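Local coordinates for protein endoglucanase (Uncultured bacterium, PDB 3X17) that hydrolyses internal beta-1,4-glucosidic bonds of cellulose as a glycoside hydrolase family 9 endoglucanase with an N-terminal Ig-like domain, at residues A[369-374]-A[404-409]; A[383-388]-A[449-454]; A[468-471]-A[477-480]. One frame throughout, in Å; residues are numbered along the deposited sequence.

Contact 1: residues A[369-374]-A[404-409]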
ATOM      1  N   PRO A 369      12.619   0.224 -18.274  1.00 43.91           N
ATOM      2  CA  PRO A 369      12.137   1.180 -17.270  1.00 40.92           C
ATOM      3  C   PRO A 369      13.049   1.122 -16.052  1.00 39.95           C
ATOM      4  O   PRO A 369      13.581   0.053 -15.755  1.00 39.66           O
ATOM      5  CB  PRO A 369      10.762   0.604 -16.890  1.00 39.91           C
ATOM      6  CG  PRO A 369      10.325  -0.176 -18.073  1.00 39.95           C
ATOM      7  CD  PRO A 369      11.571  -0.737 -18.690  1.00 44.15           C
ATOM      8  N   ALA A 370      13.247   2.239 -15.353  1.00 38.26           N
ATOM      9  CA  ALA A 370      13.961   2.204 -14.071  1.00 37.70           C
ATOM     10  C   ALA A 370      13.281   1.224 -13.103  1.00 37.61           C
ATOM     11  O   ALA A 370      12.050   1.040 -13.151  1.00 34.09           O
ATOM     12  CB  ALA A 370      14.051   3.615 -13.440  1.00 39.49           C
ATOM     13  N   TYR A 371      14.103   0.540 -12.300  1.00 34.02           N
ATOM     14  CA  TYR A 371      13.618  -0.375 -11.282  1.00 35.06           C
ATOM     15  C   TYR A 371      13.380   0.394  -9.987  1.00 35.27           C
ATOM     16  O   TYR A 371      14.301   0.973  -9.405  1.00 36.17           O
ATOM     17  CB  TYR A 371      14.615  -1.531 -11.028  1.00 33.68           C
ATOM     18  CG  TYR A 371      14.021  -2.650 -10.181  1.00 32.18           C
ATOM     19  CD1 TYR A 371      13.150  -3.567 -10.726  1.00 30.22           C
ATOM     20  CD2 TYR A 371      14.266  -2.721  -8.815  1.00 32.38           C
ATOM     21  CE1 TYR A 371      12.596  -4.580  -9.963  1.00 28.78           C
ATOM     22  CE2 TYR A 371      13.682  -3.681  -8.038  1.00 30.45           C
ATOM     23  CZ  TYR A 371      12.890  -4.648  -8.627  1.00 32.09           C
ATOM     24  OH  TYR A 371      12.327  -5.632  -7.850  1.00 31.19           O
ATOM     25  N   ALA A 372      12.140   0.430  -9.539  1.00 34.85           N
ATOM     26  CA  ALA A 372      11.822   1.290  -8.401  1.00 35.23           C
ATOM     27  C   ALA A 372      10.661   0.672  -7.648  1.00 31.64           C
ATOM     28  O   ALA A 372      10.006  -0.234  -8.175  1.00 34.59           O
ATOM     29  CB  ALA A 372      11.492   2.698  -8.881  1.00 34.53           C
ATOM     30  N   PRO A 373      10.473   1.065  -6.377  1.00 31.40           N
ATOM     31  CA  PRO A 373       9.382   0.466  -5.591  1.00 31.19           C
ATOM     32  C   PRO A 373       8.080   0.745  -6.363  1.00 33.62           C
ATOM     33  O   PRO A 373       7.987   1.757  -7.053  1.00 32.38           O
ATOM     34  CB  PRO A 373       9.400   1.271  -4.287  1.00 31.37           C
ATOM     35  CG  PRO A 373      10.809   1.846  -4.191  1.00 32.04           C
ATOM     36  CD  PRO A 373      11.345   1.957  -5.583  1.00 30.37           C
ATOM     37  N   VAL A 374       7.163  -0.206  -6.368  1.00 31.75           N
ATOM     38  CA  VAL A 374       5.914  -0.073  -7.126  1.00 31.05           C
ATOM     39  C   VAL A 374       5.147   1.153  -6.672  1.00 32.22           C
ATOM     40  O   VAL A 374       4.984   1.385  -5.454  1.00 29.55           O
ATOM     41  CB  VAL A 374       5.049  -1.329  -6.930  1.00 32.05           C
ATOM     42  CG1 VAL A 374       3.615  -1.083  -7.411  1.00 29.53           C
ATOM     43  CG2 VAL A 374       5.719  -2.516  -7.642  1.00 28.22           C
ATOM     44  N   GLN A 404      19.133  -9.332 -12.185  1.00 35.57           N
ATOM     45  CA  GLN A 404      20.150  -8.439 -11.624  1.00 36.51           C
ATOM     46  C   GLN A 404      19.560  -7.114 -11.074  1.00 35.84           C
ATOM     47  O   GLN A 404      19.950  -6.650  -9.997  1.00 35.19           O
ATOM     48  CB  GLN A 404      21.213  -8.152 -12.698  1.00 36.80           C
ATOM     49  CG  GLN A 404      22.076  -6.925 -12.407  1.00 47.35           C
ATOM     50  CD  GLN A 404      21.889  -5.789 -13.412  1.00 59.09           C
ATOM     51  OE1 GLN A 404      22.416  -4.685 -13.212  1.00 65.11           O
ATOM     52  NE2 GLN A 404      21.151  -6.052 -14.500  1.00 62.72           N
ATOM     53  N   ARG A 405      18.643  -6.491 -11.819  1.00 34.11           N
ATOM     54  CA  ARG A 405      17.963  -5.301 -11.320  1.00 33.08           C
ATOM     55  C   ARG A 405      17.112  -5.570 -10.082  1.00 34.25           C
ATOM     56  O   ARG A 405      17.135  -4.790  -9.125  1.00 34.35           O
ATOM     57  CB  ARG A 405      17.169  -4.620 -12.431  1.00 34.48           C
ATOM     58  CG  ARG A 405      18.027  -4.330 -13.644  1.00 41.11           C
ATOM     59  CD  ARG A 405      17.803  -2.950 -14.194  1.00 53.57           C
ATOM     60  NE  ARG A 405      19.061  -2.285 -14.517  1.00 66.05           N
ATOM     61  CZ  ARG A 405      19.737  -2.416 -15.662  1.00 71.13           C
ATOM     62  NH1 ARG A 405      19.316  -3.239 -16.630  1.00 70.02           N
ATOM     63  NH2 ARG A 405      20.861  -1.722 -15.833  1.00 69.83           N
ATOM     64  N   ILE A 406      16.463  -6.728 -10.037  1.00 33.98           N
ATOM     65  CA  ILE A 406      15.665  -7.078  -8.866  1.00 34.35           C
ATOM     66  C   ILE A 406      16.542  -7.200  -7.615  1.00 36.08           C
ATOM     67  O   ILE A 406      16.197  -6.674  -6.543  1.00 35.60           O
ATOM     68  CB  ILE A 406      14.854  -8.366  -9.102  1.00 33.00           C
ATOM     69  CG1 ILE A 406      13.764  -8.110 -10.141  1.00 32.58           C
ATOM     70  CG2 ILE A 406      14.229  -8.863  -7.792  1.00 31.82           C
ATOM     71  CD1 ILE A 406      13.001  -9.360 -10.590  1.00 28.81           C
ATOM     72  N   LEU A 407      17.706  -7.839  -7.761  1.00 34.78           N
ATOM     73  CA  LEU A 407      18.590  -8.049  -6.610  1.00 36.62           C
ATOM     74  C   LEU A 407      19.301  -6.770  -6.182  1.00 37.01           C
ATOM     75  O   LEU A 407      19.486  -6.512  -4.981  1.00 36.24           O
ATOM     76  CB  LEU A 407      19.594  -9.181  -6.872  1.00 36.93           C
ATOM     77  CG  LEU A 407      18.969 -10.543  -7.254  1.00 36.56           C
ATOM     78  CD1 LEU A 407      20.088 -11.485  -7.731  1.00 39.10           C
ATOM     79  CD2 LEU A 407      18.206 -11.188  -6.074  1.00 36.53           C
ATOM     80  N   GLU A 408      19.667  -5.958  -7.166  1.00 36.28           N
ATOM     81  CA  GLU A 408      20.231  -4.636  -6.902  1.00 39.31           C
ATOM     82  C   GLU A 408      19.219  -3.706  -6.173  1.00 37.32           C
ATOM     83  O   GLU A 408      19.570  -3.047  -5.195  1.00 38.25           O
ATOM     84  CB  GLU A 408      20.785  -4.008  -8.208  1.00 37.77           C
ATOM     85  CG  GLU A 408      21.357  -2.605  -8.064  1.00 48.84           C
ATOM     86  CD  GLU A 408      22.477  -2.495  -7.005  1.00 62.98           C
ATOM     87  OE1 GLU A 408      23.131  -3.526  -6.705  1.00 65.12           O
ATOM     88  OE2 GLU A 408      22.698  -1.376  -6.474  1.00 64.40           O
ATOM     89  N   GLY A 409      17.951  -3.733  -6.589  1.00 37.43           N
ATOM     90  CA  GLY A 409      16.913  -2.923  -5.941  1.00 34.44           C
ATOM     91  C   GLY A 409      16.761  -3.244  -4.459  1.00 35.78           C
ATOM     92  O   GLY A 409      16.829  -2.362  -3.586  1.00 35.96           O
TER
HETATM   93  O   HOH W   1      13.668  -6.035  -5.385  1.00 33.26           O

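Contact 2: residues A[383-388]-A[449-454]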
ATOM      1  N   GLY A 383       6.420  -5.937 -13.514  1.00 32.57           N
ATOM      2  CA  GLY A 383       6.721  -6.529 -14.802  1.00 31.52           C
ATOM      3  C   GLY A 383       8.044  -7.273 -14.716  1.00 32.83           C
ATOM      4  O   GLY A 383       8.160  -8.402 -15.189  1.00 32.15           O
ATOM      5  N   TYR A 384       9.051  -6.622 -14.138  1.00 32.27           N
ATOM      6  CA  TYR A 384      10.336  -7.284 -13.893  1.00 34.88           C
ATOM      7  C   TYR A 384      10.103  -8.637 -13.239  1.00 33.63           C
ATOM      8  O   TYR A 384      10.581  -9.655 -13.722  1.00 34.70           O
ATOM      9  CB  TYR A 384      11.199  -6.436 -12.958  1.00 33.81           C
ATOM     10  CG  TYR A 384      12.029  -5.399 -13.659  1.00 38.25           C
ATOM     11  CD1 TYR A 384      11.484  -4.174 -14.047  1.00 40.50           C
ATOM     12  CD2 TYR A 384      13.394  -5.596 -13.831  1.00 36.77           C
ATOM     13  CE1 TYR A 384      12.283  -3.188 -14.661  1.00 37.70           C
ATOM     14  CE2 TYR A 384      14.186  -4.625 -14.406  1.00 35.92           C
ATOM     15  CZ  TYR A 384      13.634  -3.440 -14.842  1.00 37.50           C
ATOM     16  OH  TYR A 384      14.472  -2.496 -15.396  1.00 29.52           O
ATOM     17  N   PHE A 385       9.322  -8.640 -12.159  1.00 34.09           N
ATOM     18  CA  PHE A 385       9.154  -9.832 -11.339  1.00 32.95           C
ATOM     19  C   PHE A 385       8.373 -10.899 -12.083  1.00 32.97           C
ATOM     20  O   PHE A 385       8.682 -12.078 -11.971  1.00 33.98           O
ATOM     21  CB  PHE A 385       8.463  -9.493 -10.014  1.00 32.20           C
ATOM     22  CG  PHE A 385       8.505 -10.614  -8.992  1.00 36.97           C
ATOM     23  CD1 PHE A 385       9.693 -10.907  -8.295  1.00 28.37           C
ATOM     24  CD2 PHE A 385       7.383 -11.397  -8.758  1.00 34.22           C
ATOM     25  CE1 PHE A 385       9.751 -11.975  -7.409  1.00 31.29           C
ATOM     26  CE2 PHE A 385       7.417 -12.425  -7.826  1.00 34.08           C
ATOM     27  CZ  PHE A 385       8.610 -12.712  -7.140  1.00 30.62           C
ATOM     28  N   ASP A 386       7.327 -10.491 -12.806  1.00 32.91           N
ATOM     29  CA  ASP A 386       6.412 -11.450 -13.427  1.00 30.68           C
ATOM     30  C   ASP A 386       7.052 -12.072 -14.663  1.00 31.11           C
ATOM     31  O   ASP A 386       6.913 -13.270 -14.916  1.00 31.63           O
ATOM     32  CB  ASP A 386       5.083 -10.791 -13.805  1.00 29.15           C
ATOM     33  CG  ASP A 386       4.133 -10.699 -12.628  1.00 34.05           C
ATOM     34  OD1 ASP A 386       4.490 -11.229 -11.544  1.00 39.23           O
ATOM     35  OD2 ASP A 386       3.076 -10.036 -12.750  1.00 33.74           O
ATOM     36  N   TYR A 387       7.787 -11.265 -15.412  1.00 30.57           N
ATOM     37  CA  TYR A 387       8.636 -11.792 -16.469  1.00 31.42           C
ATOM     38  C   TYR A 387       9.630 -12.892 -15.992  1.00 33.98           C
ATOM     39  O   TYR A 387       9.618 -14.009 -16.511  1.00 31.28           O
ATOM     40  CB  TYR A 387       9.416 -10.665 -17.131  1.00 31.15           C
ATOM     41  CG  TYR A 387      10.169 -11.114 -18.378  1.00 36.22           C
ATOM     42  CD1 TYR A 387      11.257 -11.992 -18.285  1.00 37.00           C
ATOM     43  CD2 TYR A 387       9.841 -10.600 -19.630  1.00 33.54           C
ATOM     44  CE1 TYR A 387      11.977 -12.374 -19.413  1.00 32.70           C
ATOM     45  CE2 TYR A 387      10.560 -10.961 -20.767  1.00 40.66           C
ATOM     46  CZ  TYR A 387      11.610 -11.871 -20.659  1.00 40.55           C
ATOM     47  OH  TYR A 387      12.299 -12.250 -21.805  1.00 39.70           O
ATOM     48  N   VAL A 388      10.475 -12.549 -15.012  1.00 33.00           N
ATOM     49  CA  VAL A 388      11.399 -13.490 -14.386  1.00 34.84           C
ATOM     50  C   VAL A 388      10.694 -14.745 -13.833  1.00 35.67           C
ATOM     51  O   VAL A 388      11.098 -15.864 -14.154  1.00 37.31           O
ATOM     52  CB  VAL A 388      12.310 -12.791 -13.297  1.00 35.17           C
ATOM     53  CG1 VAL A 388      13.101 -13.822 -12.515  1.00 38.55           C
ATOM     54  CG2 VAL A 388      13.290 -11.779 -13.963  1.00 28.97           C
ATOM     55  N   ALA A 449      13.239  -9.982  -3.986  1.00 29.74           N
ATOM     56  CA  ALA A 449      14.606 -10.485  -4.022  1.00 34.73           C
ATOM     57  C   ALA A 449      14.735 -11.744  -3.163  1.00 33.72           C
ATOM     58  O   ALA A 449      15.206 -12.778  -3.630  1.00 36.49           O
ATOM     59  CB  ALA A 449      15.602  -9.379  -3.543  1.00 30.86           C
ATOM     60  N   HIS A 450      14.171 -11.692  -1.969  1.00 36.23           N
ATOM     61  CA  HIS A 450      14.043 -12.863  -1.116  1.00 38.78           C
ATOM     62  C   HIS A 450      13.417 -14.052  -1.841  1.00 40.85           C
ATOM     63  O   HIS A 450      13.763 -15.206  -1.578  1.00 39.71           O
ATOM     64  CB  HIS A 450      13.226 -12.530   0.132  1.00 39.37           C
ATOM     65  CG  HIS A 450      13.041 -13.696   1.060  1.00 42.53           C
ATOM     66  ND1 HIS A 450      14.092 -14.280   1.740  1.00 43.86           N
ATOM     67  CD2 HIS A 450      11.935 -14.405   1.394  1.00 41.79           C
ATOM     68  CE1 HIS A 450      13.626 -15.247   2.514  1.00 45.02           C
ATOM     69  NE2 HIS A 450      12.331 -15.377   2.286  1.00 46.38           N
ATOM     70  N   HIS A 451      12.460 -13.775  -2.712  1.00 40.98           N
ATOM     71  CA  HIS A 451      11.768 -14.838  -3.401  1.00 43.41           C
ATOM     72  C   HIS A 451      12.672 -15.499  -4.463  1.00 44.74           C
ATOM     73  O   HIS A 451      12.572 -16.709  -4.717  1.00 44.11           O
ATOM     74  CB  HIS A 451      10.476 -14.320  -4.024  1.00 42.59           C
ATOM     75  CG  HIS A 451       9.627 -15.396  -4.619  1.00 49.56           C
ATOM     76  ND1 HIS A 451       9.829 -15.879  -5.899  1.00 57.27           N
ATOM     77  CD2 HIS A 451       8.641 -16.154  -4.084  1.00 52.02           C
ATOM     78  CE1 HIS A 451       8.984 -16.870  -6.134  1.00 55.64           C
ATOM     79  NE2 HIS A 451       8.263 -17.068  -5.042  1.00 55.74           N
ATOM     80  N   LEU A 452      13.558 -14.707  -5.074  1.00 44.02           N
ATOM     81  CA  LEU A 452      14.485 -15.236  -6.092  1.00 44.37           C
ATOM     82  C   LEU A 452      15.665 -15.977  -5.453  1.00 44.38           C
ATOM     83  O   LEU A 452      16.205 -16.926  -6.021  1.00 44.99           O
ATOM     84  CB  LEU A 452      15.039 -14.100  -6.948  1.00 43.68           C
ATOM     85  CG  LEU A 452      14.085 -13.323  -7.863  1.00 39.82           C
ATOM     86  CD1 LEU A 452      14.940 -12.446  -8.703  1.00 32.91           C
ATOM     87  CD2 LEU A 452      13.250 -14.261  -8.748  1.00 34.21           C
ATOM     88  N   GLU A 453      15.997 -15.562  -4.238  1.00 44.49           N
ATOM     89  CA  GLU A 453      17.262 -15.847  -3.587  1.00 46.72           C
ATOM     90  C   GLU A 453      17.004 -15.663  -2.082  1.00 45.57           C
ATOM     91  O   GLU A 453      17.085 -14.539  -1.565  1.00 43.72           O
ATOM     92  CB  GLU A 453      18.296 -14.827  -4.060  1.00 47.61           C
ATOM     93  CG  GLU A 453      19.739 -15.267  -4.033  1.00 54.35           C
ATOM     94  CD  GLU A 453      20.675 -14.176  -4.587  1.00 61.64           C
ATOM     95  OE1 GLU A 453      20.985 -13.201  -3.845  1.00 61.76           O
ATOM     96  OE2 GLU A 453      21.051 -14.269  -5.781  1.00 57.42           O
ATOM     97  N   PRO A 454      16.608 -16.748  -1.394  1.00 44.46           N
ATOM     98  CA  PRO A 454      16.174 -16.577   0.002  1.00 45.06           C
ATOM     99  C   PRO A 454      17.287 -15.973   0.844  1.00 46.24           C
ATOM    100  O   PRO A 454      18.464 -16.244   0.596  1.00 46.67           O
ATOM    101  CB  PRO A 454      15.838 -18.011   0.447  1.00 46.69           C
ATOM    102  CG  PRO A 454      15.341 -18.679  -0.853  1.00 44.01           C
ATOM    103  CD  PRO A 454      16.254 -18.076  -1.934  1.00 44.16           C
TER

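Contact 3: residues A[468-471]-A[477-480]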
ATOM      1  N   TYR A 468       7.310  -0.838  11.831  1.00 29.08           N
ATOM      2  CA  TYR A 468       7.437   0.609  11.784  1.00 32.94           C
ATOM      3  C   TYR A 468       6.078   1.313  11.645  1.00 31.85           C
ATOM      4  O   TYR A 468       5.776   2.234  12.414  1.00 31.18           O
ATOM      5  CB  TYR A 468       8.377   1.042  10.658  1.00 30.55           C
ATOM      6  CG  TYR A 468       8.305   2.528  10.370  1.00 35.91           C
ATOM      7  CD1 TYR A 468       9.056   3.439  11.114  1.00 34.03           C
ATOM      8  CD2 TYR A 468       7.583   3.013   9.280  1.00 36.33           C
ATOM      9  CE1 TYR A 468       8.991   4.807  10.840  1.00 37.55           C
ATOM     10  CE2 TYR A 468       7.564   4.365   8.974  1.00 34.24           C
ATOM     11  CZ  TYR A 468       8.246   5.260   9.771  1.00 39.17           C
ATOM     12  OH  TYR A 468       8.167   6.616   9.502  1.00 34.17           O
ATOM     13  N   VAL A 469       5.220   0.813  10.750  1.00 31.16           N
ATOM     14  CA  VAL A 469       3.915   1.445  10.572  1.00 30.66           C
ATOM     15  C   VAL A 469       2.977   1.085  11.708  1.00 31.47           C
ATOM     16  O   VAL A 469       1.889   1.670  11.821  1.00 31.61           O
ATOM     17  CB  VAL A 469       3.213   1.133   9.211  1.00 31.77           C
ATOM     18  CG1 VAL A 469       4.029   1.633   8.007  1.00 27.83           C
ATOM     19  CG2 VAL A 469       2.860  -0.340   9.099  1.00 30.73           C
ATOM     20  N   LEU A 470       3.389   0.134  12.550  1.00 29.31           N
ATOM     21  CA  LEU A 470       2.535  -0.305  13.631  1.00 30.88           C
ATOM     22  C   LEU A 470       3.079   0.069  14.995  1.00 30.85           C
ATOM     23  O   LEU A 470       2.656  -0.489  16.005  1.00 30.46           O
ATOM     24  CB  LEU A 470       2.233  -1.813  13.547  1.00 29.86           C
ATOM     25  CG  LEU A 470       1.302  -2.201  12.397  1.00 30.75           C
ATOM     26  CD1 LEU A 470       1.240  -3.725  12.248  1.00 34.76           C
ATOM     27  CD2 LEU A 470      -0.112  -1.664  12.625  1.00 34.08           C
ATOM     28  N   GLY A 471       4.018   1.011  15.021  1.00 30.50           N
ATOM     29  CA  GLY A 471       4.384   1.672  16.279  1.00 31.23           C
ATOM     30  C   GLY A 471       5.876   1.744  16.581  1.00 31.66           C
ATOM     31  O   GLY A 471       6.290   2.409  17.552  1.00 31.37           O
ATOM     32  N   LYS A 477       3.573   5.760  17.040  1.00 32.02           N
ATOM     33  CA  LYS A 477       2.251   5.880  16.405  1.00 30.55           C
ATOM     34  C   LYS A 477       1.958   4.636  15.593  1.00 31.36           C
ATOM     35  O   LYS A 477       2.796   4.196  14.790  1.00 33.25           O
ATOM     36  CB  LYS A 477       2.234   7.079  15.460  1.00 30.99           C
ATOM     37  CG  LYS A 477       0.822   7.474  14.938  1.00 31.58           C
ATOM     38  CD  LYS A 477       0.015   8.222  16.011  1.00 27.78           C
ATOM     39  CE  LYS A 477      -1.452   8.443  15.584  1.00 28.50           C
ATOM     40  NZ  LYS A 477      -2.385   8.647  16.773  1.00 33.71           N
ATOM     41  N   SER A 478       0.735   4.143  15.682  1.00 31.86           N
ATOM     42  CA  SER A 478       0.262   3.168  14.680  1.00 32.24           C
ATOM     43  C   SER A 478      -0.364   3.967  13.552  1.00 32.10           C
ATOM     44  O   SER A 478      -1.191   4.847  13.816  1.00 32.12           O
ATOM     45  CB  SER A 478      -0.811   2.266  15.273  1.00 31.77           C
ATOM     46  OG  SER A 478      -1.551   1.614  14.235  1.00 32.71           O
ATOM     47  N   TYR A 479       0.077   3.733  12.320  1.00 29.43           N
ATOM     48  CA  TYR A 479      -0.439   4.518  11.207  1.00 29.50           C
ATOM     49  C   TYR A 479      -1.619   3.829  10.540  1.00 30.84           C
ATOM     50  O   TYR A 479      -2.069   4.264   9.491  1.00 30.54           O
ATOM     51  CB  TYR A 479       0.668   4.807  10.187  1.00 29.66           C
ATOM     52  CG  TYR A 479       1.731   5.793  10.710  1.00 31.15           C
ATOM     53  CD1 TYR A 479       1.414   7.138  10.969  1.00 30.61           C
ATOM     54  CD2 TYR A 479       3.020   5.357  11.012  1.00 30.77           C
ATOM     55  CE1 TYR A 479       2.392   8.049  11.444  1.00 30.31           C
ATOM     56  CE2 TYR A 479       4.012   6.257  11.485  1.00 35.47           C
ATOM     57  CZ  TYR A 479       3.678   7.592  11.711  1.00 31.69           C
ATOM     58  OH  TYR A 479       4.648   8.453  12.182  1.00 31.87           O
ATOM     59  N   VAL A 480      -2.105   2.736  11.136  1.00 30.68           N
ATOM     60  CA  VAL A 480      -3.230   2.020  10.558  1.00 29.41           C
ATOM     61  C   VAL A 480      -4.447   2.152  11.453  1.00 29.62           C
ATOM     62  O   VAL A 480      -4.403   1.800  12.636  1.00 29.89           O
ATOM     63  CB  VAL A 480      -2.943   0.520  10.328  1.00 29.95           C
ATOM     64  CG1 VAL A 480      -4.156  -0.127   9.645  1.00 25.61           C
ATOM     65  CG2 VAL A 480      -1.715   0.328   9.471  1.00 26.26           C
TER
HETATM   66  O   HOH W   2       7.295   7.902  12.064  1.00 38.12           O

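Contact 1: residues A[369-374]-A[404-409]
The phenol ring of Y371 lies with one face against the backbone of R405 and I406, so that a single aromatic side chain of the loop between helices 354-366 and 381-390 carries almost all of this contact with helix 396-418, a helix of the (alpha/alpha)6 catalytic domain of this family 9 enzyme. Packing is tightest over that face. The carbonyl oxygen R405 O sits above the plane near the rim, 3.6 Å from Y371 CD2, while I406 CA makes a CH-pi contact 4.1 Å from the ring centroid, 27° off the ring normal. With CG anti to the backbone N (chi1 -168°), the ring reaches across to the helix and its far end passes slantwise over I406, whose CG1 meets both Y371 OH and, at 3.7 Å, Y371 CE1. G409 joins obliquely, its CA 3.9 Å from Y371 CD2; having no side chain, it lets the ring settle close to the helix backbone.

The looser side belongs to R405, which like Y371 is partly exposed. Its CB approaches Y371 CB to 4.2 Å, but the rest of the chain leads away from the loop. Beyond the pair, L445 and F448 of helix 435-452 also touch Y371, and Y384 of helix 381-390 meets its ring edge-to-face.

No direct hydrogen bond joins the two segments. Instead, the Y371 hydroxyl donates to a water, 2.8 Å from OH, which in turn donates to the carbonyl I406 O at 2.9 Å. R405 O already accepts the helical bond from G409 N. The chemistry is thus that of a loop tyrosine packed on helix 396-418 through I406 CA and the apolar CG1, and tethered at its hydroxyl by one water.

Contact 2: residues A[383-388]-A[449-454]
F385 and H451 form the aromatic part of this contact between helix 381-390 and the C-terminal end of helix 435-452. The phenyl edge is directed at the imidazole face in an offset edge-to-face pair, with centroids 5.5 Å apart and planes at 70°. The far end of the phenyl ring does the touching: F385 CZ lies 3.6 Å from H451 ND1 and 3.8 Å from H451 CG. Both side chains carry CG anti to the backbone N (chi1 -168° in F385, -173° in H451), which carries each ring toward the other helix. H451 CB completes the approach, 4.0 Å from F385 CZ.

The aliphatic part rests on one methyl group of L452. Its CD2 meets V388 CG1 at 3.8 Å, the two side chains crossing at about a right angle, and makes a longer contact of 4.4 Å with F385 CE1, so that it bridges residues one turn apart on the facing helix.

Polar bonding plays no part between the segments. V388 CA and L452 CA, the nearest pair of alpha carbons, are 9.0 Å apart, and side chains alone span the gap. Past L452 the helix ends, E453 being the first residue to leave helical angles.

The pair belongs to the helical catalytic domain, an (alpha/alpha)6 barrel. Helix 396-418, which lies between these two helices in sequence, borders both: its L402 touches V388, and its A410 touches A449. F448, one turn earlier than L452 on helix 435-452, stacks on F385, while L200 of helix 184-200 packs against both F385 and H451.

Contact 3: residues A[468-471]-A[477-480]
Y479 and V469 meet at the turn of the chain that follows the C-terminus of helix 456-469, within the (alpha/alpha)6 catalytic domain. The one direct hydrogen bond across the segments runs from Y479 N to V469 O and is 2.8 Å long. It is nearly straight, at 176°, with the donor tilted 20° from the carbonyl plane.

The side chain of Y479 begins at the same carbonyl, its CB lying 3.7 Å from V469 O. With CG anti to its own carbonyl carbon (chi1 -70°), the ring turns back beside the helix end. Y479 CD2 then lies 3.9 Å from V469 O and 4.0 Å from V469 CA, and Y468 O stands near the plane at the ring edge. Over one face is K477 CB, from the loop itself. At the tip, a water joins the hydroxyls of Y468 and Y479, while the backbone bond goes to V469. Y529 meets the Y479 ring edge-to-face.

Behind this, L470 CD2 touches V480 CG2 at 4.1 Å and also lies against S478 OG, whose hydroxyl is hydrogen-bonded to L483 O. The ammonium group of K477, NZ, is bound outside the segments, by D531, N486 and P487 O. G471 adopts a positive phi, and its CA makes a CA-H...O contact of 3.3 Å with K477 O.

How the contacts relate
Contacts 1 and 2 are neighbours, their centres 10 Å apart, and contact 3 lies well away, with its nearest atoms about 13 Å from contact 1 and 18 Å from contact 2. The first two are partly buried and use different helices that follow one another in sequence, 396-418 in contact 1, 381-390 and 435-452 in contact 2. Their segments alternate along the chain. They touch where Y384 hydrogen-bonds through OH to P369 O and packs on Y371. Both rely on aromatic and aliphatic side chains, with water supplying the polar link in contact 1. Contact 3 is fully buried and local, held by one straight backbone bond, close packing and a water between two tyrosines.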